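Local coordinates for transketolase (Campylobacter jejuni, PDB 3M7I), which belongs to the thiamine diphosphate-dependent transketolase family and binds thiamine diphosphate, together with a magnesium ion, in sites shared by two subunits, at residues S29-A34 / K257-P262; C151-G156 / F178-D183; T416-S421 / F440-D445; F474-G479 / F498-Q503. One frame throughout, in Å; residues are numbered along the deposited sequence.

Interaction 1: residues S29-A34 / K257-P262; sequences SGHPGA and KSHGAP. With RP5 (5-O-phosphono-beta-D-ribofuranose), chain E; TPP (thiamine diphosphate), chain B.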
# COMPACT_ATOMS: atom_id res chain seq x y z
N SER A 29 8.04 1.43 -28.59
CA SER A 29 7.62 1.22 -27.22
C SER A 29 6.58 2.24 -26.86
O SER A 29 6.64 3.39 -27.24
CB SER A 29 8.84 1.40 -26.29
OG SER A 29 8.50 1.23 -24.94
N GLY A 30 5.59 1.82 -26.07
CA GLY A 30 4.58 2.75 -25.61
C GLY A 30 3.15 2.37 -25.92
O GLY A 30 2.89 1.20 -26.31
N HIS A 31 2.28 3.32 -25.67
CA HIS A 31 0.84 3.06 -25.56
C HIS A 31 0.13 3.94 -26.53
O HIS A 31 -0.04 5.10 -26.27
CB HIS A 31 0.37 3.33 -24.15
CG HIS A 31 1.09 2.52 -23.12
ND1 HIS A 31 2.34 2.88 -22.63
CD2 HIS A 31 0.71 1.43 -22.41
CE1 HIS A 31 2.72 2.00 -21.72
NE2 HIS A 31 1.74 1.11 -21.55
N PRO A 32 -0.23 3.40 -27.71
CA PRO A 32 -0.99 4.22 -28.66
C PRO A 32 -2.53 4.21 -28.54
O PRO A 32 -3.21 5.13 -29.03
CB PRO A 32 -0.57 3.61 -30.02
CG PRO A 32 -0.42 2.24 -29.76
CD PRO A 32 0.06 2.08 -28.29
N GLY A 33 -3.09 3.23 -27.86
CA GLY A 33 -4.56 3.08 -27.84
C GLY A 33 -5.27 4.19 -27.17
O GLY A 33 -6.22 4.77 -27.70
N ALA A 34 -4.88 4.47 -25.93
CA ALA A 34 -5.52 5.54 -25.16
C ALA A 34 -5.34 6.93 -25.80
O ALA A 34 -6.34 7.71 -25.95
CB ALA A 34 -5.06 5.52 -23.65
N LYS A 257 -4.86 -5.31 -28.13
CA LYS A 257 -3.46 -5.32 -28.60
C LYS A 257 -2.92 -3.91 -28.82
O LYS A 257 -1.68 -3.72 -28.90
CB LYS A 257 -3.33 -6.12 -29.91
CG LYS A 257 -3.61 -7.59 -29.74
CD LYS A 257 -3.77 -8.37 -31.09
CE LYS A 257 -4.34 -9.81 -30.81
NZ LYS A 257 -4.59 -10.60 -32.05
N SER A 258 -3.82 -2.94 -28.99
CA SER A 258 -3.48 -1.52 -29.12
C SER A 258 -3.16 -0.78 -27.79
O SER A 258 -2.76 0.38 -27.83
CB SER A 258 -4.63 -0.74 -29.78
OG SER A 258 -5.69 -0.54 -28.85
N HIS A 259 -3.35 -1.45 -26.65
CA HIS A 259 -3.18 -0.77 -25.37
C HIS A 259 -1.74 -0.35 -25.21
O HIS A 259 -1.46 0.81 -24.85
CB HIS A 259 -3.57 -1.64 -24.16
CG HIS A 259 -2.95 -1.19 -22.89
ND1 HIS A 259 -3.46 -0.17 -22.14
CD2 HIS A 259 -1.81 -1.58 -22.25
CE1 HIS A 259 -2.69 0.05 -21.09
NE2 HIS A 259 -1.67 -0.78 -21.14
N GLY A 260 -0.87 -1.30 -25.48
CA GLY A 260 0.49 -1.30 -24.94
C GLY A 260 1.62 -1.69 -25.86
O GLY A 260 2.74 -1.97 -25.39
N ALA A 261 1.41 -1.58 -27.16
CA ALA A 261 2.46 -1.91 -28.14
C ALA A 261 2.23 -1.05 -29.37
O ALA A 261 1.10 -0.63 -29.62
CB ALA A 261 2.43 -3.42 -28.49
N PRO A 262 3.29 -0.76 -30.12
CA PRO A 262 3.17 0.07 -31.30
C PRO A 262 2.10 -0.43 -32.27
O PRO A 262 1.87 -1.66 -32.37
CB PRO A 262 4.53 -0.08 -31.93
CG PRO A 262 5.46 -0.33 -30.80
CD PRO A 262 4.70 -1.15 -29.84
C1 RP5 E . 2.49 -1.04 -19.00
O4 RP5 E . 3.12 -2.27 -18.84
C2 RP5 E . 1.61 -1.16 -20.23
O2 RP5 E . 0.28 -1.26 -19.78
C3 RP5 E . 2.18 -2.33 -21.02
O3 RP5 E . 1.21 -3.20 -21.59
C4 RP5 E . 2.93 -3.09 -19.97
C5 RP5 E . 4.29 -3.46 -20.48
O5 RP5 E . 4.10 -4.56 -21.36
P' RP5 E . 5.27 -5.59 -21.31
O1X RP5 E . 4.84 -7.01 -21.06
O2X RP5 E . 6.27 -4.97 -20.18
O3X RP5 E . 6.04 -5.73 -22.73
O1 RP5 E . 3.45 -0.04 -19.25
N1' TPP B . -1.43 -1.19 -11.44
C2' TPP B . -1.25 0.09 -11.17
CM2 TPP B . -1.52 0.65 -9.79
N3' TPP B . -0.73 0.88 -12.10
C4' TPP B . -0.39 0.45 -13.31
N4' TPP B . 0.12 1.34 -14.16
C5' TPP B . -0.64 -0.94 -13.67
C6' TPP B . -1.15 -1.70 -12.65
C7' TPP B . -0.30 -1.55 -15.01
N3 TPP B . -1.13 -0.98 -16.04
C2 TPP B . -0.79 -0.03 -16.90
S1 TPP B . -2.11 0.52 -17.93
C5 TPP B . -3.10 -0.71 -17.19
C4 TPP B . -2.41 -1.38 -16.17
CM4 TPP B . -3.12 -2.46 -15.39
C6 TPP B . -4.52 -1.01 -17.54
C7 TPP B . -5.03 -0.01 -18.49
O7 TPP B . -6.42 -0.10 -18.39
PA TPP B . -7.17 1.19 -18.81
O1A TPP B . -7.10 2.25 -17.76
O2A TPP B . -8.54 0.69 -19.11
O3A TPP B . -6.32 1.78 -20.04
PB TPP B . -6.65 1.58 -21.60
O1B TPP B . -5.51 2.27 -22.27
O2B TPP B . -8.10 2.04 -21.81
O3B TPP B . -6.49 0.11 -21.87
O HOH W 1 5.21 -0.82 -24.99
O HOH W 2 -3.50 2.56 -24.15

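Interaction 2: residues C151-G156 / F178-D183; sequences CLCGDG and FILIYD. With MG (magnesium ion), chain D; TPP (thiamine diphosphate), chain B.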
# COMPACT_ATOMS: atom_id res chain seq x y z
N CYS A 151 -9.41 16.13 -14.92
CA CYS A 151 -8.71 14.86 -14.85
C CYS A 151 -9.21 13.90 -15.90
O CYS A 151 -10.39 13.63 -16.00
CB CYS A 151 -8.80 14.27 -13.41
SG CYS A 151 -7.92 12.74 -13.17
N LEU A 152 -8.30 13.35 -16.69
CA LEU A 152 -8.61 12.27 -17.61
C LEU A 152 -8.24 10.94 -16.95
O LEU A 152 -7.05 10.79 -16.47
CB LEU A 152 -7.80 12.46 -18.89
CG LEU A 152 -8.04 13.68 -19.75
CD1 LEU A 152 -7.13 13.54 -20.92
CD2 LEU A 152 -9.50 13.77 -20.27
N CYS A 153 -9.18 10.00 -16.85
CA CYS A 153 -8.87 8.69 -16.25
C CYS A 153 -9.41 7.56 -17.12
O CYS A 153 -10.13 7.78 -18.09
CB CYS A 153 -9.33 8.60 -14.80
SG CYS A 153 -11.14 8.52 -14.69
N GLY A 154 -9.02 6.33 -16.81
CA GLY A 154 -9.45 5.17 -17.56
C GLY A 154 -10.08 4.14 -16.64
O GLY A 154 -10.23 4.39 -15.45
N ASP A 155 -10.38 2.98 -17.19
CA ASP A 155 -10.95 1.87 -16.42
C ASP A 155 -10.07 1.52 -15.23
O ASP A 155 -10.55 1.19 -14.13
CB ASP A 155 -11.12 0.65 -17.31
CG ASP A 155 -12.10 0.94 -18.46
OD1 ASP A 155 -13.26 1.25 -18.15
OD2 ASP A 155 -11.71 0.90 -19.62
N GLY A 156 -8.78 1.56 -15.48
CA GLY A 156 -7.87 1.09 -14.46
C GLY A 156 -7.90 1.98 -13.27
O GLY A 156 -7.78 1.52 -12.10
N PHE A 178 -14.05 20.56 -9.84
CA PHE A 178 -13.41 19.30 -10.20
C PHE A 178 -14.26 18.70 -11.27
O PHE A 178 -15.49 18.43 -11.07
CB PHE A 178 -13.36 18.37 -8.99
CG PHE A 178 -12.83 17.02 -9.27
CD1 PHE A 178 -11.66 16.88 -10.03
CD2 PHE A 178 -13.41 15.88 -8.77
CE1 PHE A 178 -11.15 15.62 -10.29
CE2 PHE A 178 -12.85 14.62 -9.01
CZ PHE A 178 -11.72 14.52 -9.78
N ILE A 179 -13.62 18.49 -12.40
CA ILE A 179 -14.22 17.78 -13.50
C ILE A 179 -13.43 16.52 -13.91
O ILE A 179 -12.24 16.62 -14.41
CB ILE A 179 -14.34 18.72 -14.73
CG1 ILE A 179 -15.24 19.89 -14.39
CG2 ILE A 179 -14.86 17.94 -15.91
CD1 ILE A 179 -15.19 21.09 -15.39
N LEU A 180 -14.08 15.38 -13.77
CA LEU A 180 -13.48 14.06 -14.03
C LEU A 180 -13.99 13.46 -15.30
O LEU A 180 -15.23 13.24 -15.42
CB LEU A 180 -13.68 13.07 -12.85
CG LEU A 180 -13.01 11.70 -12.98
CD1 LEU A 180 -11.40 11.77 -12.97
CD2 LEU A 180 -13.46 10.73 -11.78
N ILE A 181 -13.08 13.24 -16.26
CA ILE A 181 -13.43 12.68 -17.57
C ILE A 181 -12.96 11.23 -17.70
O ILE A 181 -11.71 10.87 -17.82
CB ILE A 181 -12.90 13.54 -18.80
CG1 ILE A 181 -13.23 15.02 -18.62
CG2 ILE A 181 -13.39 12.89 -20.19
CD1 ILE A 181 -12.46 15.95 -19.59
N TYR A 182 -13.94 10.33 -17.67
CA TYR A 182 -13.70 8.88 -17.72
C TYR A 182 -13.73 8.36 -19.13
O TYR A 182 -14.79 8.31 -19.77
CB TYR A 182 -14.67 8.12 -16.79
CG TYR A 182 -14.80 6.60 -16.86
CD1 TYR A 182 -13.72 5.78 -17.12
CD2 TYR A 182 -16.04 5.98 -16.58
CE1 TYR A 182 -13.84 4.41 -17.17
CE2 TYR A 182 -16.18 4.65 -16.61
CZ TYR A 182 -15.07 3.83 -16.85
OH TYR A 182 -15.19 2.46 -16.87
N ASP A 183 -12.57 7.90 -19.57
CA ASP A 183 -12.41 7.23 -20.84
C ASP A 183 -12.95 5.80 -20.79
O ASP A 183 -12.22 4.84 -20.52
CB ASP A 183 -10.90 7.19 -21.20
CG ASP A 183 -10.65 6.76 -22.61
OD1 ASP A 183 -11.61 6.85 -23.40
OD2 ASP A 183 -9.50 6.37 -22.93
MG MG D . -9.87 1.10 -20.80
N1' TPP B . -1.43 -1.19 -11.44
C2' TPP B . -1.25 0.09 -11.17
CM2 TPP B . -1.52 0.65 -9.79
N3' TPP B . -0.73 0.88 -12.10
C4' TPP B . -0.39 0.45 -13.31
N4' TPP B . 0.12 1.34 -14.16
C5' TPP B . -0.64 -0.94 -13.67
C6' TPP B . -1.15 -1.70 -12.65
C7' TPP B . -0.30 -1.55 -15.01
N3 TPP B . -1.13 -0.98 -16.04
C2 TPP B . -0.79 -0.03 -16.90
S1 TPP B . -2.11 0.52 -17.93
C5 TPP B . -3.10 -0.71 -17.19
C4 TPP B . -2.41 -1.38 -16.17
CM4 TPP B . -3.12 -2.46 -15.39
C6 TPP B . -4.52 -1.01 -17.54
C7 TPP B . -5.03 -0.01 -18.49
O7 TPP B . -6.42 -0.10 -18.39
PA TPP B . -7.17 1.19 -18.81
O1A TPP B . -7.10 2.25 -17.76
O2A TPP B . -8.54 0.69 -19.11
O3A TPP B . -6.32 1.78 -20.04
PB TPP B . -6.65 1.58 -21.60
O1B TPP B . -5.51 2.27 -22.27
O2B TPP B . -8.10 2.04 -21.81
O3B TPP B . -6.49 0.11 -21.87
O HOH W 3 -10.01 3.15 -20.30

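Interaction 3: residues T416-S421 / F440-D445; sequences TFFIFS and FIFTHD. With TPP (thiamine diphosphate), chain C; RP5 (5-O-phosphono-beta-D-ribofuranose), chain F.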
# COMPACT_ATOMS: atom_id res chain seq x y z
N THR A 416 -0.56 9.16 10.12
CA THR A 416 -1.12 7.90 10.53
C THR A 416 -0.11 7.15 11.46
O THR A 416 0.97 7.69 11.72
CB THR A 416 -1.56 7.03 9.33
OG1 THR A 416 -2.29 5.90 9.80
CG2 THR A 416 -0.34 6.70 8.39
N PHE A 417 -0.50 5.94 11.92
CA PHE A 417 0.42 5.02 12.63
C PHE A 417 1.46 4.54 11.61
O PHE A 417 1.18 4.32 10.42
CB PHE A 417 -0.24 3.81 13.23
CG PHE A 417 -1.23 4.09 14.33
CD1 PHE A 417 -1.09 5.21 15.15
CD2 PHE A 417 -2.24 3.23 14.55
CE1 PHE A 417 -2.01 5.42 16.17
CE2 PHE A 417 -3.19 3.46 15.60
CZ PHE A 417 -3.01 4.52 16.38
N PHE A 418 2.70 4.37 12.05
CA PHE A 418 3.72 3.95 11.11
C PHE A 418 3.40 2.63 10.43
O PHE A 418 3.78 2.46 9.24
CB PHE A 418 5.06 3.82 11.90
CG PHE A 418 6.32 3.63 11.08
CD1 PHE A 418 6.50 4.17 9.83
CD2 PHE A 418 7.41 3.04 11.69
CE1 PHE A 418 7.68 4.03 9.15
CE2 PHE A 418 8.63 2.96 11.04
CZ PHE A 418 8.77 3.48 9.78
N ILE A 419 2.69 1.71 11.12
CA ILE A 419 2.33 0.47 10.51
C ILE A 419 1.46 0.74 9.27
O ILE A 419 1.58 0.05 8.26
CB ILE A 419 1.68 -0.56 11.47
CG1 ILE A 419 1.53 -1.92 10.78
CG2 ILE A 419 0.34 -0.02 12.00
CD1 ILE A 419 2.72 -2.50 10.11
N PHE A 420 0.58 1.73 9.34
CA PHE A 420 -0.29 2.02 8.20
C PHE A 420 0.32 2.99 7.18
O PHE A 420 -0.36 3.35 6.21
CB PHE A 420 -1.67 2.42 8.72
CG PHE A 420 -2.27 1.43 9.68
CD1 PHE A 420 -2.29 0.12 9.41
CD2 PHE A 420 -2.81 1.85 10.88
CE1 PHE A 420 -2.83 -0.87 10.33
CE2 PHE A 420 -3.35 0.91 11.80
CZ PHE A 420 -3.34 -0.44 11.51
N SER A 421 1.65 3.26 7.26
CA SER A 421 2.37 3.91 6.20
C SER A 421 2.24 2.97 5.01
O SER A 421 2.36 3.42 3.88
CB SER A 421 3.89 4.09 6.56
OG SER A 421 4.50 2.86 6.81
N PHE A 440 5.54 13.52 6.30
CA PHE A 440 4.83 12.31 6.71
C PHE A 440 5.01 12.09 8.17
O PHE A 440 6.14 12.00 8.64
CB PHE A 440 5.33 11.09 5.87
CG PHE A 440 4.90 11.15 4.41
CD1 PHE A 440 3.76 10.53 3.98
CD2 PHE A 440 5.63 11.92 3.52
CE1 PHE A 440 3.39 10.63 2.63
CE2 PHE A 440 5.27 12.05 2.19
CZ PHE A 440 4.16 11.36 1.76
N ILE A 441 3.92 12.08 8.90
CA ILE A 441 3.97 11.89 10.35
C ILE A 441 3.48 10.48 10.74
O ILE A 441 2.34 10.09 10.57
CB ILE A 441 3.08 12.98 11.06
CG1 ILE A 441 3.38 14.40 10.51
CG2 ILE A 441 3.14 12.84 12.56
CD1 ILE A 441 4.80 14.80 10.62
N PHE A 442 4.42 9.67 11.26
CA PHE A 442 4.17 8.29 11.54
C PHE A 442 4.46 8.01 13.05
O PHE A 442 5.63 7.83 13.48
CB PHE A 442 5.09 7.37 10.71
CG PHE A 442 4.89 7.46 9.22
CD1 PHE A 442 3.66 7.67 8.64
CD2 PHE A 442 6.01 7.35 8.38
CE1 PHE A 442 3.53 7.70 7.25
CE2 PHE A 442 5.88 7.38 6.99
CZ PHE A 442 4.63 7.61 6.44
N THR A 443 3.40 7.90 13.82
CA THR A 443 3.49 7.57 15.25
C THR A 443 3.45 6.09 15.52
O THR A 443 3.25 5.27 14.64
CB THR A 443 2.45 8.39 16.09
OG1 THR A 443 1.13 7.82 15.96
CG2 THR A 443 2.54 9.92 15.70
N HIS A 444 3.61 5.70 16.79
CA HIS A 444 3.43 4.30 17.15
C HIS A 444 4.46 3.43 16.43
O HIS A 444 4.17 2.43 15.79
CB HIS A 444 1.97 3.87 16.92
CG HIS A 444 1.01 4.54 17.85
ND1 HIS A 444 0.85 5.93 17.91
CD2 HIS A 444 0.09 4.02 18.70
CE1 HIS A 444 -0.06 6.21 18.83
NE2 HIS A 444 -0.55 5.07 19.30
N ASP A 445 5.70 3.80 16.63
CA ASP A 445 6.75 3.35 15.73
C ASP A 445 7.29 1.93 15.96
O ASP A 445 8.14 1.48 15.17
CB ASP A 445 7.93 4.27 15.76
CG ASP A 445 8.71 4.25 17.07
OD1 ASP A 445 8.11 4.15 18.18
OD2 ASP A 445 9.97 4.37 17.01
N1' TPP C . -6.02 2.48 9.58
C2' TPP C . -6.16 1.19 9.32
CM2 TPP C . -5.94 0.64 7.93
N3' TPP C . -6.40 0.35 10.32
C4' TPP C . -6.53 0.74 11.59
N4' TPP C . -6.78 -0.19 12.50
C5' TPP C . -6.47 2.17 11.90
C6' TPP C . -6.19 2.97 10.82
C7' TPP C . -6.60 2.74 13.29
N3 TPP C . -7.95 2.55 13.78
C2 TPP C . -8.36 1.61 14.63
S1 TPP C . -10.10 1.58 14.89
C5 TPP C . -10.19 3.01 13.89
C4 TPP C . -8.94 3.34 13.34
CM4 TPP C . -8.83 4.53 12.41
C6 TPP C . -11.44 3.77 13.57
C7 TPP C . -12.61 3.06 14.10
O7 TPP C . -13.69 3.58 13.39
PA TPP C . -14.92 2.62 13.31
O1A TPP C . -14.71 1.52 12.33
O2A TPP C . -16.04 3.56 13.00
O3A TPP C . -14.96 1.89 14.74
PB TPP C . -15.88 2.31 15.99
O1B TPP C . -15.46 1.35 17.05
O2B TPP C . -17.33 2.35 15.48
O3B TPP C . -15.41 3.68 16.41
C1 RP5 F . -6.26 1.69 18.06
O4 RP5 F . -5.28 2.65 18.31
C2 RP5 F . -7.52 2.18 18.76
O2 RP5 F . -8.38 2.66 17.76
C3 RP5 F . -7.04 3.17 19.81
O3 RP5 F . -7.82 4.34 19.95
C4 RP5 F . -5.69 3.57 19.28
C5 RP5 F . -4.68 3.53 20.39
O5 RP5 F . -4.89 4.70 21.16
P' RP5 F . -3.56 5.30 21.74
O1X RP5 F . -3.36 6.75 21.43
O2X RP5 F . -2.41 4.30 21.14
O3X RP5 F . -3.53 5.30 23.35
O1 RP5 F . -5.89 0.46 18.64
O HOH W 4 2.25 1.71 14.06

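Interaction 4: residues F474-G479 / F498-Q503; sequences FRPADG and FVLSRQ. With RP5 (5-O-phosphono-beta-D-ribofuranose), chain F.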
# COMPACT_ATOMS: atom_id res chain seq x y z
N PHE A 474 13.42 10.42 9.68
CA PHE A 474 13.87 10.83 11.02
C PHE A 474 13.17 10.03 12.09
O PHE A 474 11.95 9.83 12.08
CB PHE A 474 13.61 12.34 11.31
CG PHE A 474 14.30 13.27 10.39
CD1 PHE A 474 15.63 13.56 10.56
CD2 PHE A 474 13.66 13.85 9.35
CE1 PHE A 474 16.27 14.37 9.72
CE2 PHE A 474 14.35 14.69 8.49
CZ PHE A 474 15.65 14.94 8.70
N ARG A 475 13.99 9.54 13.04
CA ARG A 475 13.49 8.81 14.15
C ARG A 475 14.11 9.44 15.41
O ARG A 475 15.14 8.91 15.99
CB ARG A 475 13.75 7.34 14.01
CG ARG A 475 13.20 6.46 15.14
CD ARG A 475 13.21 4.96 14.84
NE ARG A 475 12.52 4.19 15.85
CZ ARG A 475 13.08 3.38 16.74
NH1 ARG A 475 14.40 3.18 16.79
NH2 ARG A 475 12.30 2.76 17.62
N PRO A 476 13.48 10.56 15.87
CA PRO A 476 14.09 11.31 16.97
C PRO A 476 14.02 10.61 18.31
O PRO A 476 13.04 9.95 18.63
CB PRO A 476 13.29 12.63 17.01
CG PRO A 476 11.98 12.29 16.48
CD PRO A 476 12.29 11.28 15.34
N ALA A 477 15.11 10.72 19.07
CA ALA A 477 15.14 10.11 20.39
C ALA A 477 14.44 10.95 21.47
O ALA A 477 14.06 10.45 22.54
CB ALA A 477 16.64 9.81 20.80
N ASP A 478 14.36 12.24 21.23
CA ASP A 478 13.70 13.16 22.19
C ASP A 478 13.19 14.41 21.49
O ASP A 478 13.25 14.51 20.27
CB ASP A 478 14.71 13.48 23.34
CG ASP A 478 15.81 14.47 22.95
OD1 ASP A 478 15.93 14.90 21.76
OD2 ASP A 478 16.61 14.85 23.90
N GLY A 479 12.64 15.37 22.25
CA GLY A 479 12.04 16.57 21.66
C GLY A 479 13.02 17.44 20.91
O GLY A 479 12.72 18.00 19.89
N PHE A 498 8.62 11.44 9.76
CA PHE A 498 8.92 11.51 11.16
C PHE A 498 8.37 10.26 11.84
O PHE A 498 7.16 9.99 11.81
CB PHE A 498 8.38 12.80 11.80
CG PHE A 498 8.96 14.03 11.22
CD1 PHE A 498 10.05 14.64 11.81
CD2 PHE A 498 8.50 14.52 9.99
CE1 PHE A 498 10.61 15.80 11.27
CE2 PHE A 498 9.04 15.67 9.45
CZ PHE A 498 10.15 16.28 10.07
N VAL A 499 9.25 9.50 12.47
CA VAL A 499 8.90 8.20 13.02
C VAL A 499 8.96 8.39 14.51
O VAL A 499 10.03 8.60 15.07
CB VAL A 499 9.88 7.11 12.54
CG1 VAL A 499 9.61 5.77 13.25
CG2 VAL A 499 9.81 6.97 10.99
N LEU A 500 7.81 8.29 15.13
CA LEU A 500 7.56 8.81 16.49
C LEU A 500 6.97 7.75 17.44
O LEU A 500 6.27 6.87 17.04
CB LEU A 500 6.60 10.03 16.37
CG LEU A 500 7.07 11.06 15.36
CD1 LEU A 500 5.88 12.04 14.97
CD2 LEU A 500 8.28 11.75 15.93
N SER A 501 7.29 7.84 18.74
CA SER A 501 6.86 6.87 19.70
C SER A 501 5.48 7.12 20.30
O SER A 501 5.10 8.29 20.48
CB SER A 501 7.80 6.82 20.91
OG SER A 501 7.76 8.04 21.65
N ARG A 502 4.81 6.05 20.67
CA ARG A 502 3.60 6.15 21.52
C ARG A 502 4.02 6.44 22.94
O ARG A 502 3.43 7.28 23.61
CB ARG A 502 2.83 4.85 21.47
CG ARG A 502 1.55 4.83 22.32
CD ARG A 502 0.91 3.46 22.34
NE ARG A 502 -0.45 3.50 22.87
CZ ARG A 502 -0.85 2.95 24.00
NH1 ARG A 502 -2.14 3.11 24.36
NH2 ARG A 502 -0.03 2.22 24.75
N GLN A 503 5.09 5.77 23.38
CA GLN A 503 5.45 5.79 24.78
C GLN A 503 6.44 6.91 25.11
O GLN A 503 7.21 7.40 24.26
CB GLN A 503 6.03 4.44 25.22
CG GLN A 503 7.51 4.23 24.77
CD GLN A 503 7.74 3.69 23.33
OE1 GLN A 503 8.89 3.25 22.99
NE2 GLN A 503 6.70 3.69 22.48
C1 RP5 F . -6.26 1.69 18.06
O4 RP5 F . -5.28 2.65 18.31
C2 RP5 F . -7.52 2.18 18.76
O2 RP5 F . -8.38 2.66 17.76
C3 RP5 F . -7.04 3.17 19.81
O3 RP5 F . -7.82 4.34 19.95
C4 RP5 F . -5.69 3.57 19.28
C5 RP5 F . -4.68 3.53 20.39
O5 RP5 F . -4.89 4.70 21.16
P' RP5 F . -3.56 5.30 21.74
O1X RP5 F . -3.36 6.75 21.43
O2X RP5 F . -2.41 4.30 21.14
O3X RP5 F . -3.53 5.30 23.35
O1 RP5 F . -5.89 0.46 18.64
O HOH W 5 10.83 8.80 17.84

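Interaction 1: residues S29-A34 / K257-P262
His31 turns the CD2 edge of its imidazole toward the face of the His259 ring, an offset edge-to-face pair with centroids 5.0 Å apart and planes at 78°. The two side chains lie alongside one another and point the same way, yet they leave their backbones differently: CG of His31 is anti to the carbonyl carbon (chi1 -57°), whereas CG of His259 is anti to N (chi1 158°). His259 also meets its partner through its carbonyl, whose O approaches His31 CB to 3.2 Å and lies near the imidazole plane. Pro32 adds its ring to the same surface, with CD 3.2 Å from Ala261 O. Gly33 N makes a weak hydrogen bond to Ser258 O, and a water takes the N-H of Ala34 while donating to His259 O and to O1B of thiamine diphosphate. The N-H at His259 ND1 is divided between two oxygens of thiamine diphosphate, O3B at 3.1 Å and O1B at 3.2 Å, which would hold the imidazole in its rotation against His31. Both histidine rings also meet His70, and Asp452 of the second subunit packs on His31. The contact thus sets the loop between strand 237-242 and helix 265-275 against the chain leading into helix 33-48, while Val24 of helix 6-27 packs on Pro32 and Pro262.

Interaction 2: residues C151-G156 / F178-D183
Cys151-Cys153 and Leu180-Tyr182 pair as neighbouring parallel strands at the middle of the thiamine diphosphate domain's sheet. Cys151 N donates to Ile179 O (2.9 Å), Ile181 N to Cys151 O (2.7 Å), Cys153 N to Ile181 O and Asp183 N to Cys153 O. On one face, Leu180 CD1 touches both sulfurs, lying 3.6 Å from Cys151 SG and 3.7 Å from Cys153 SG; helix 121-140 packs on this face through Ala126 on Cys151 and Val123 on Cys153. On the other, Leu152 CD2 lies beside Ile181 CB. Gly154-Gly156, just past the first strand, form the GDG start of the binding motif known from thiamine diphosphate enzymes. Here Asp155 OD2 binds magnesium at 2.2 Å, with Asn185, Ile187 O, a water and two diphosphate oxygens completing the site. Its other oxygen, OD1, accepts a hydrogen bond from Tyr182 OH (2.6 Å); carboxylate and ring planes stand 86° apart, and the tyrosine thereby positions the metal ligand from the second shell. The magnesium-bound water also donates to Asp183 O and accepts from Asp155 N, while Gly156 N donates to O1A of thiamine diphosphate.

Interaction 3: residues T416-S421 / F440-D445
Ile441 O receives the N-H of Thr416 almost along its carbonyl axis, at 3.1 Å. Next in the strand, Phe442 offers one ring face to Ser421, whose CB sits 3.8 Å from the ring centroid in a CH-pi contact. With chi1 at 59°, Ser421 OG is directed to Phe418 O, an oxygen that takes the Ser421 N-H as well. Phe418 approaches Phe442 on the same side of the ring as Ser421, its CD1 3.5 Å from Phe442 CD2; the planes are near parallel (23°) but slid apart. Thr443 closes the parallel pairing of the beta-alpha-beta unit formed by strand 411-417, helix 425-434 and strand 439-443, its N donating to Thr416 O and its O accepting from Phe418 N (2.8 Å). Past the C-terminal ends of these strands the two segments border the bound ligands. His444 lies obliquely over the Phe417 ring, with Phe417 CE1 above the centre of the imidazole and the planes 33° apart. Both imidazole nitrogens are held, ND1 by Thr443 OG1 (2.7 Å) and NE2 by O2X of 5-O-phosphono-beta-D-ribofuranose (2.7 Å), which probably fixes the ring orientation; Thr443 OG1 is bonded to Asn372 as well. A water links His444 O to Ile419 N. Asp445 brings its carbonyl O to the edge of the Phe418 ring, while Phe420 lays one face against the pyrimidine of thiamine diphosphate.

Interaction 4: residues F474-G479 / F498-Q503
Val499 N donates to Phe474 O at 2.7 Å, nearly in line with the carbonyl, and this bond fastens the last residue of strand 472-474 to its neighbour. Phe474 O is also approached by Phe498 CA, and Val499 CB lies 3.4 Å from Phe474 O. Phe474 and Phe498 point the same way from the sheet; CD2 of Phe474 lies over one face of the Phe498 ring, 4.1 Å from CE1, although the two rings are displaced and share little area. Helix 479-491 covers both through Ala485. Beyond the strand Arg475 CA makes a C-H...O contact with Val499 O. With CG anti to the backbone N (chi1 -178°) and the chain extended from there to NE, Arg475 passes Val499, its CD 4.0 Å from Val499 CG1. The guanidinium then forms salt bridges to Asp445 and to Glu539, the latter in the C-terminal domain. Pro476 CG packs on Leu500 CD2 at 3.8 Å, and a water bridges Pro476 O and Val499 O by donating to each. Farther along the second segment Arg502 grips the phosphate of 5-O-phosphono-beta-D-ribofuranose with two bonds, from NE to O2X (2.7 Å) and from NH1 to O3X (2.8 Å). Asp478 is the N-cap of helix 479-491, its OD1 bonded to Glu481 N, and this helix joins the two strands in a beta-alpha-beta unit at the edge of the parallel sheet of the pyrimidine-binding domain.

All four contacts are largely buried, but they serve different places in the fold. Interactions 2, 3 and 4 pair parallel strands, the first in the thiamine diphosphate domain and the other two in the sheet of the pyrimidine domain, where strands 439-443 and 496-499 are neighbours and Phe442 O probably accepts from Leu500 N. Interaction 1 joins a loop to the chain entering a helix, with one weak direct backbone bond, two waters and paired histidines. Interactions 1 and 2 meet the same diphosphate, through an imidazole in one and through magnesium and a backbone N-H in the other; interactions 3 and 4 hold one 5-O-phosphono-beta-D-ribofuranose phosphate. Phe420 of interaction 3 lays a face against the other thiamine diphosphate's pyrimidine, so each site draws on both subunits.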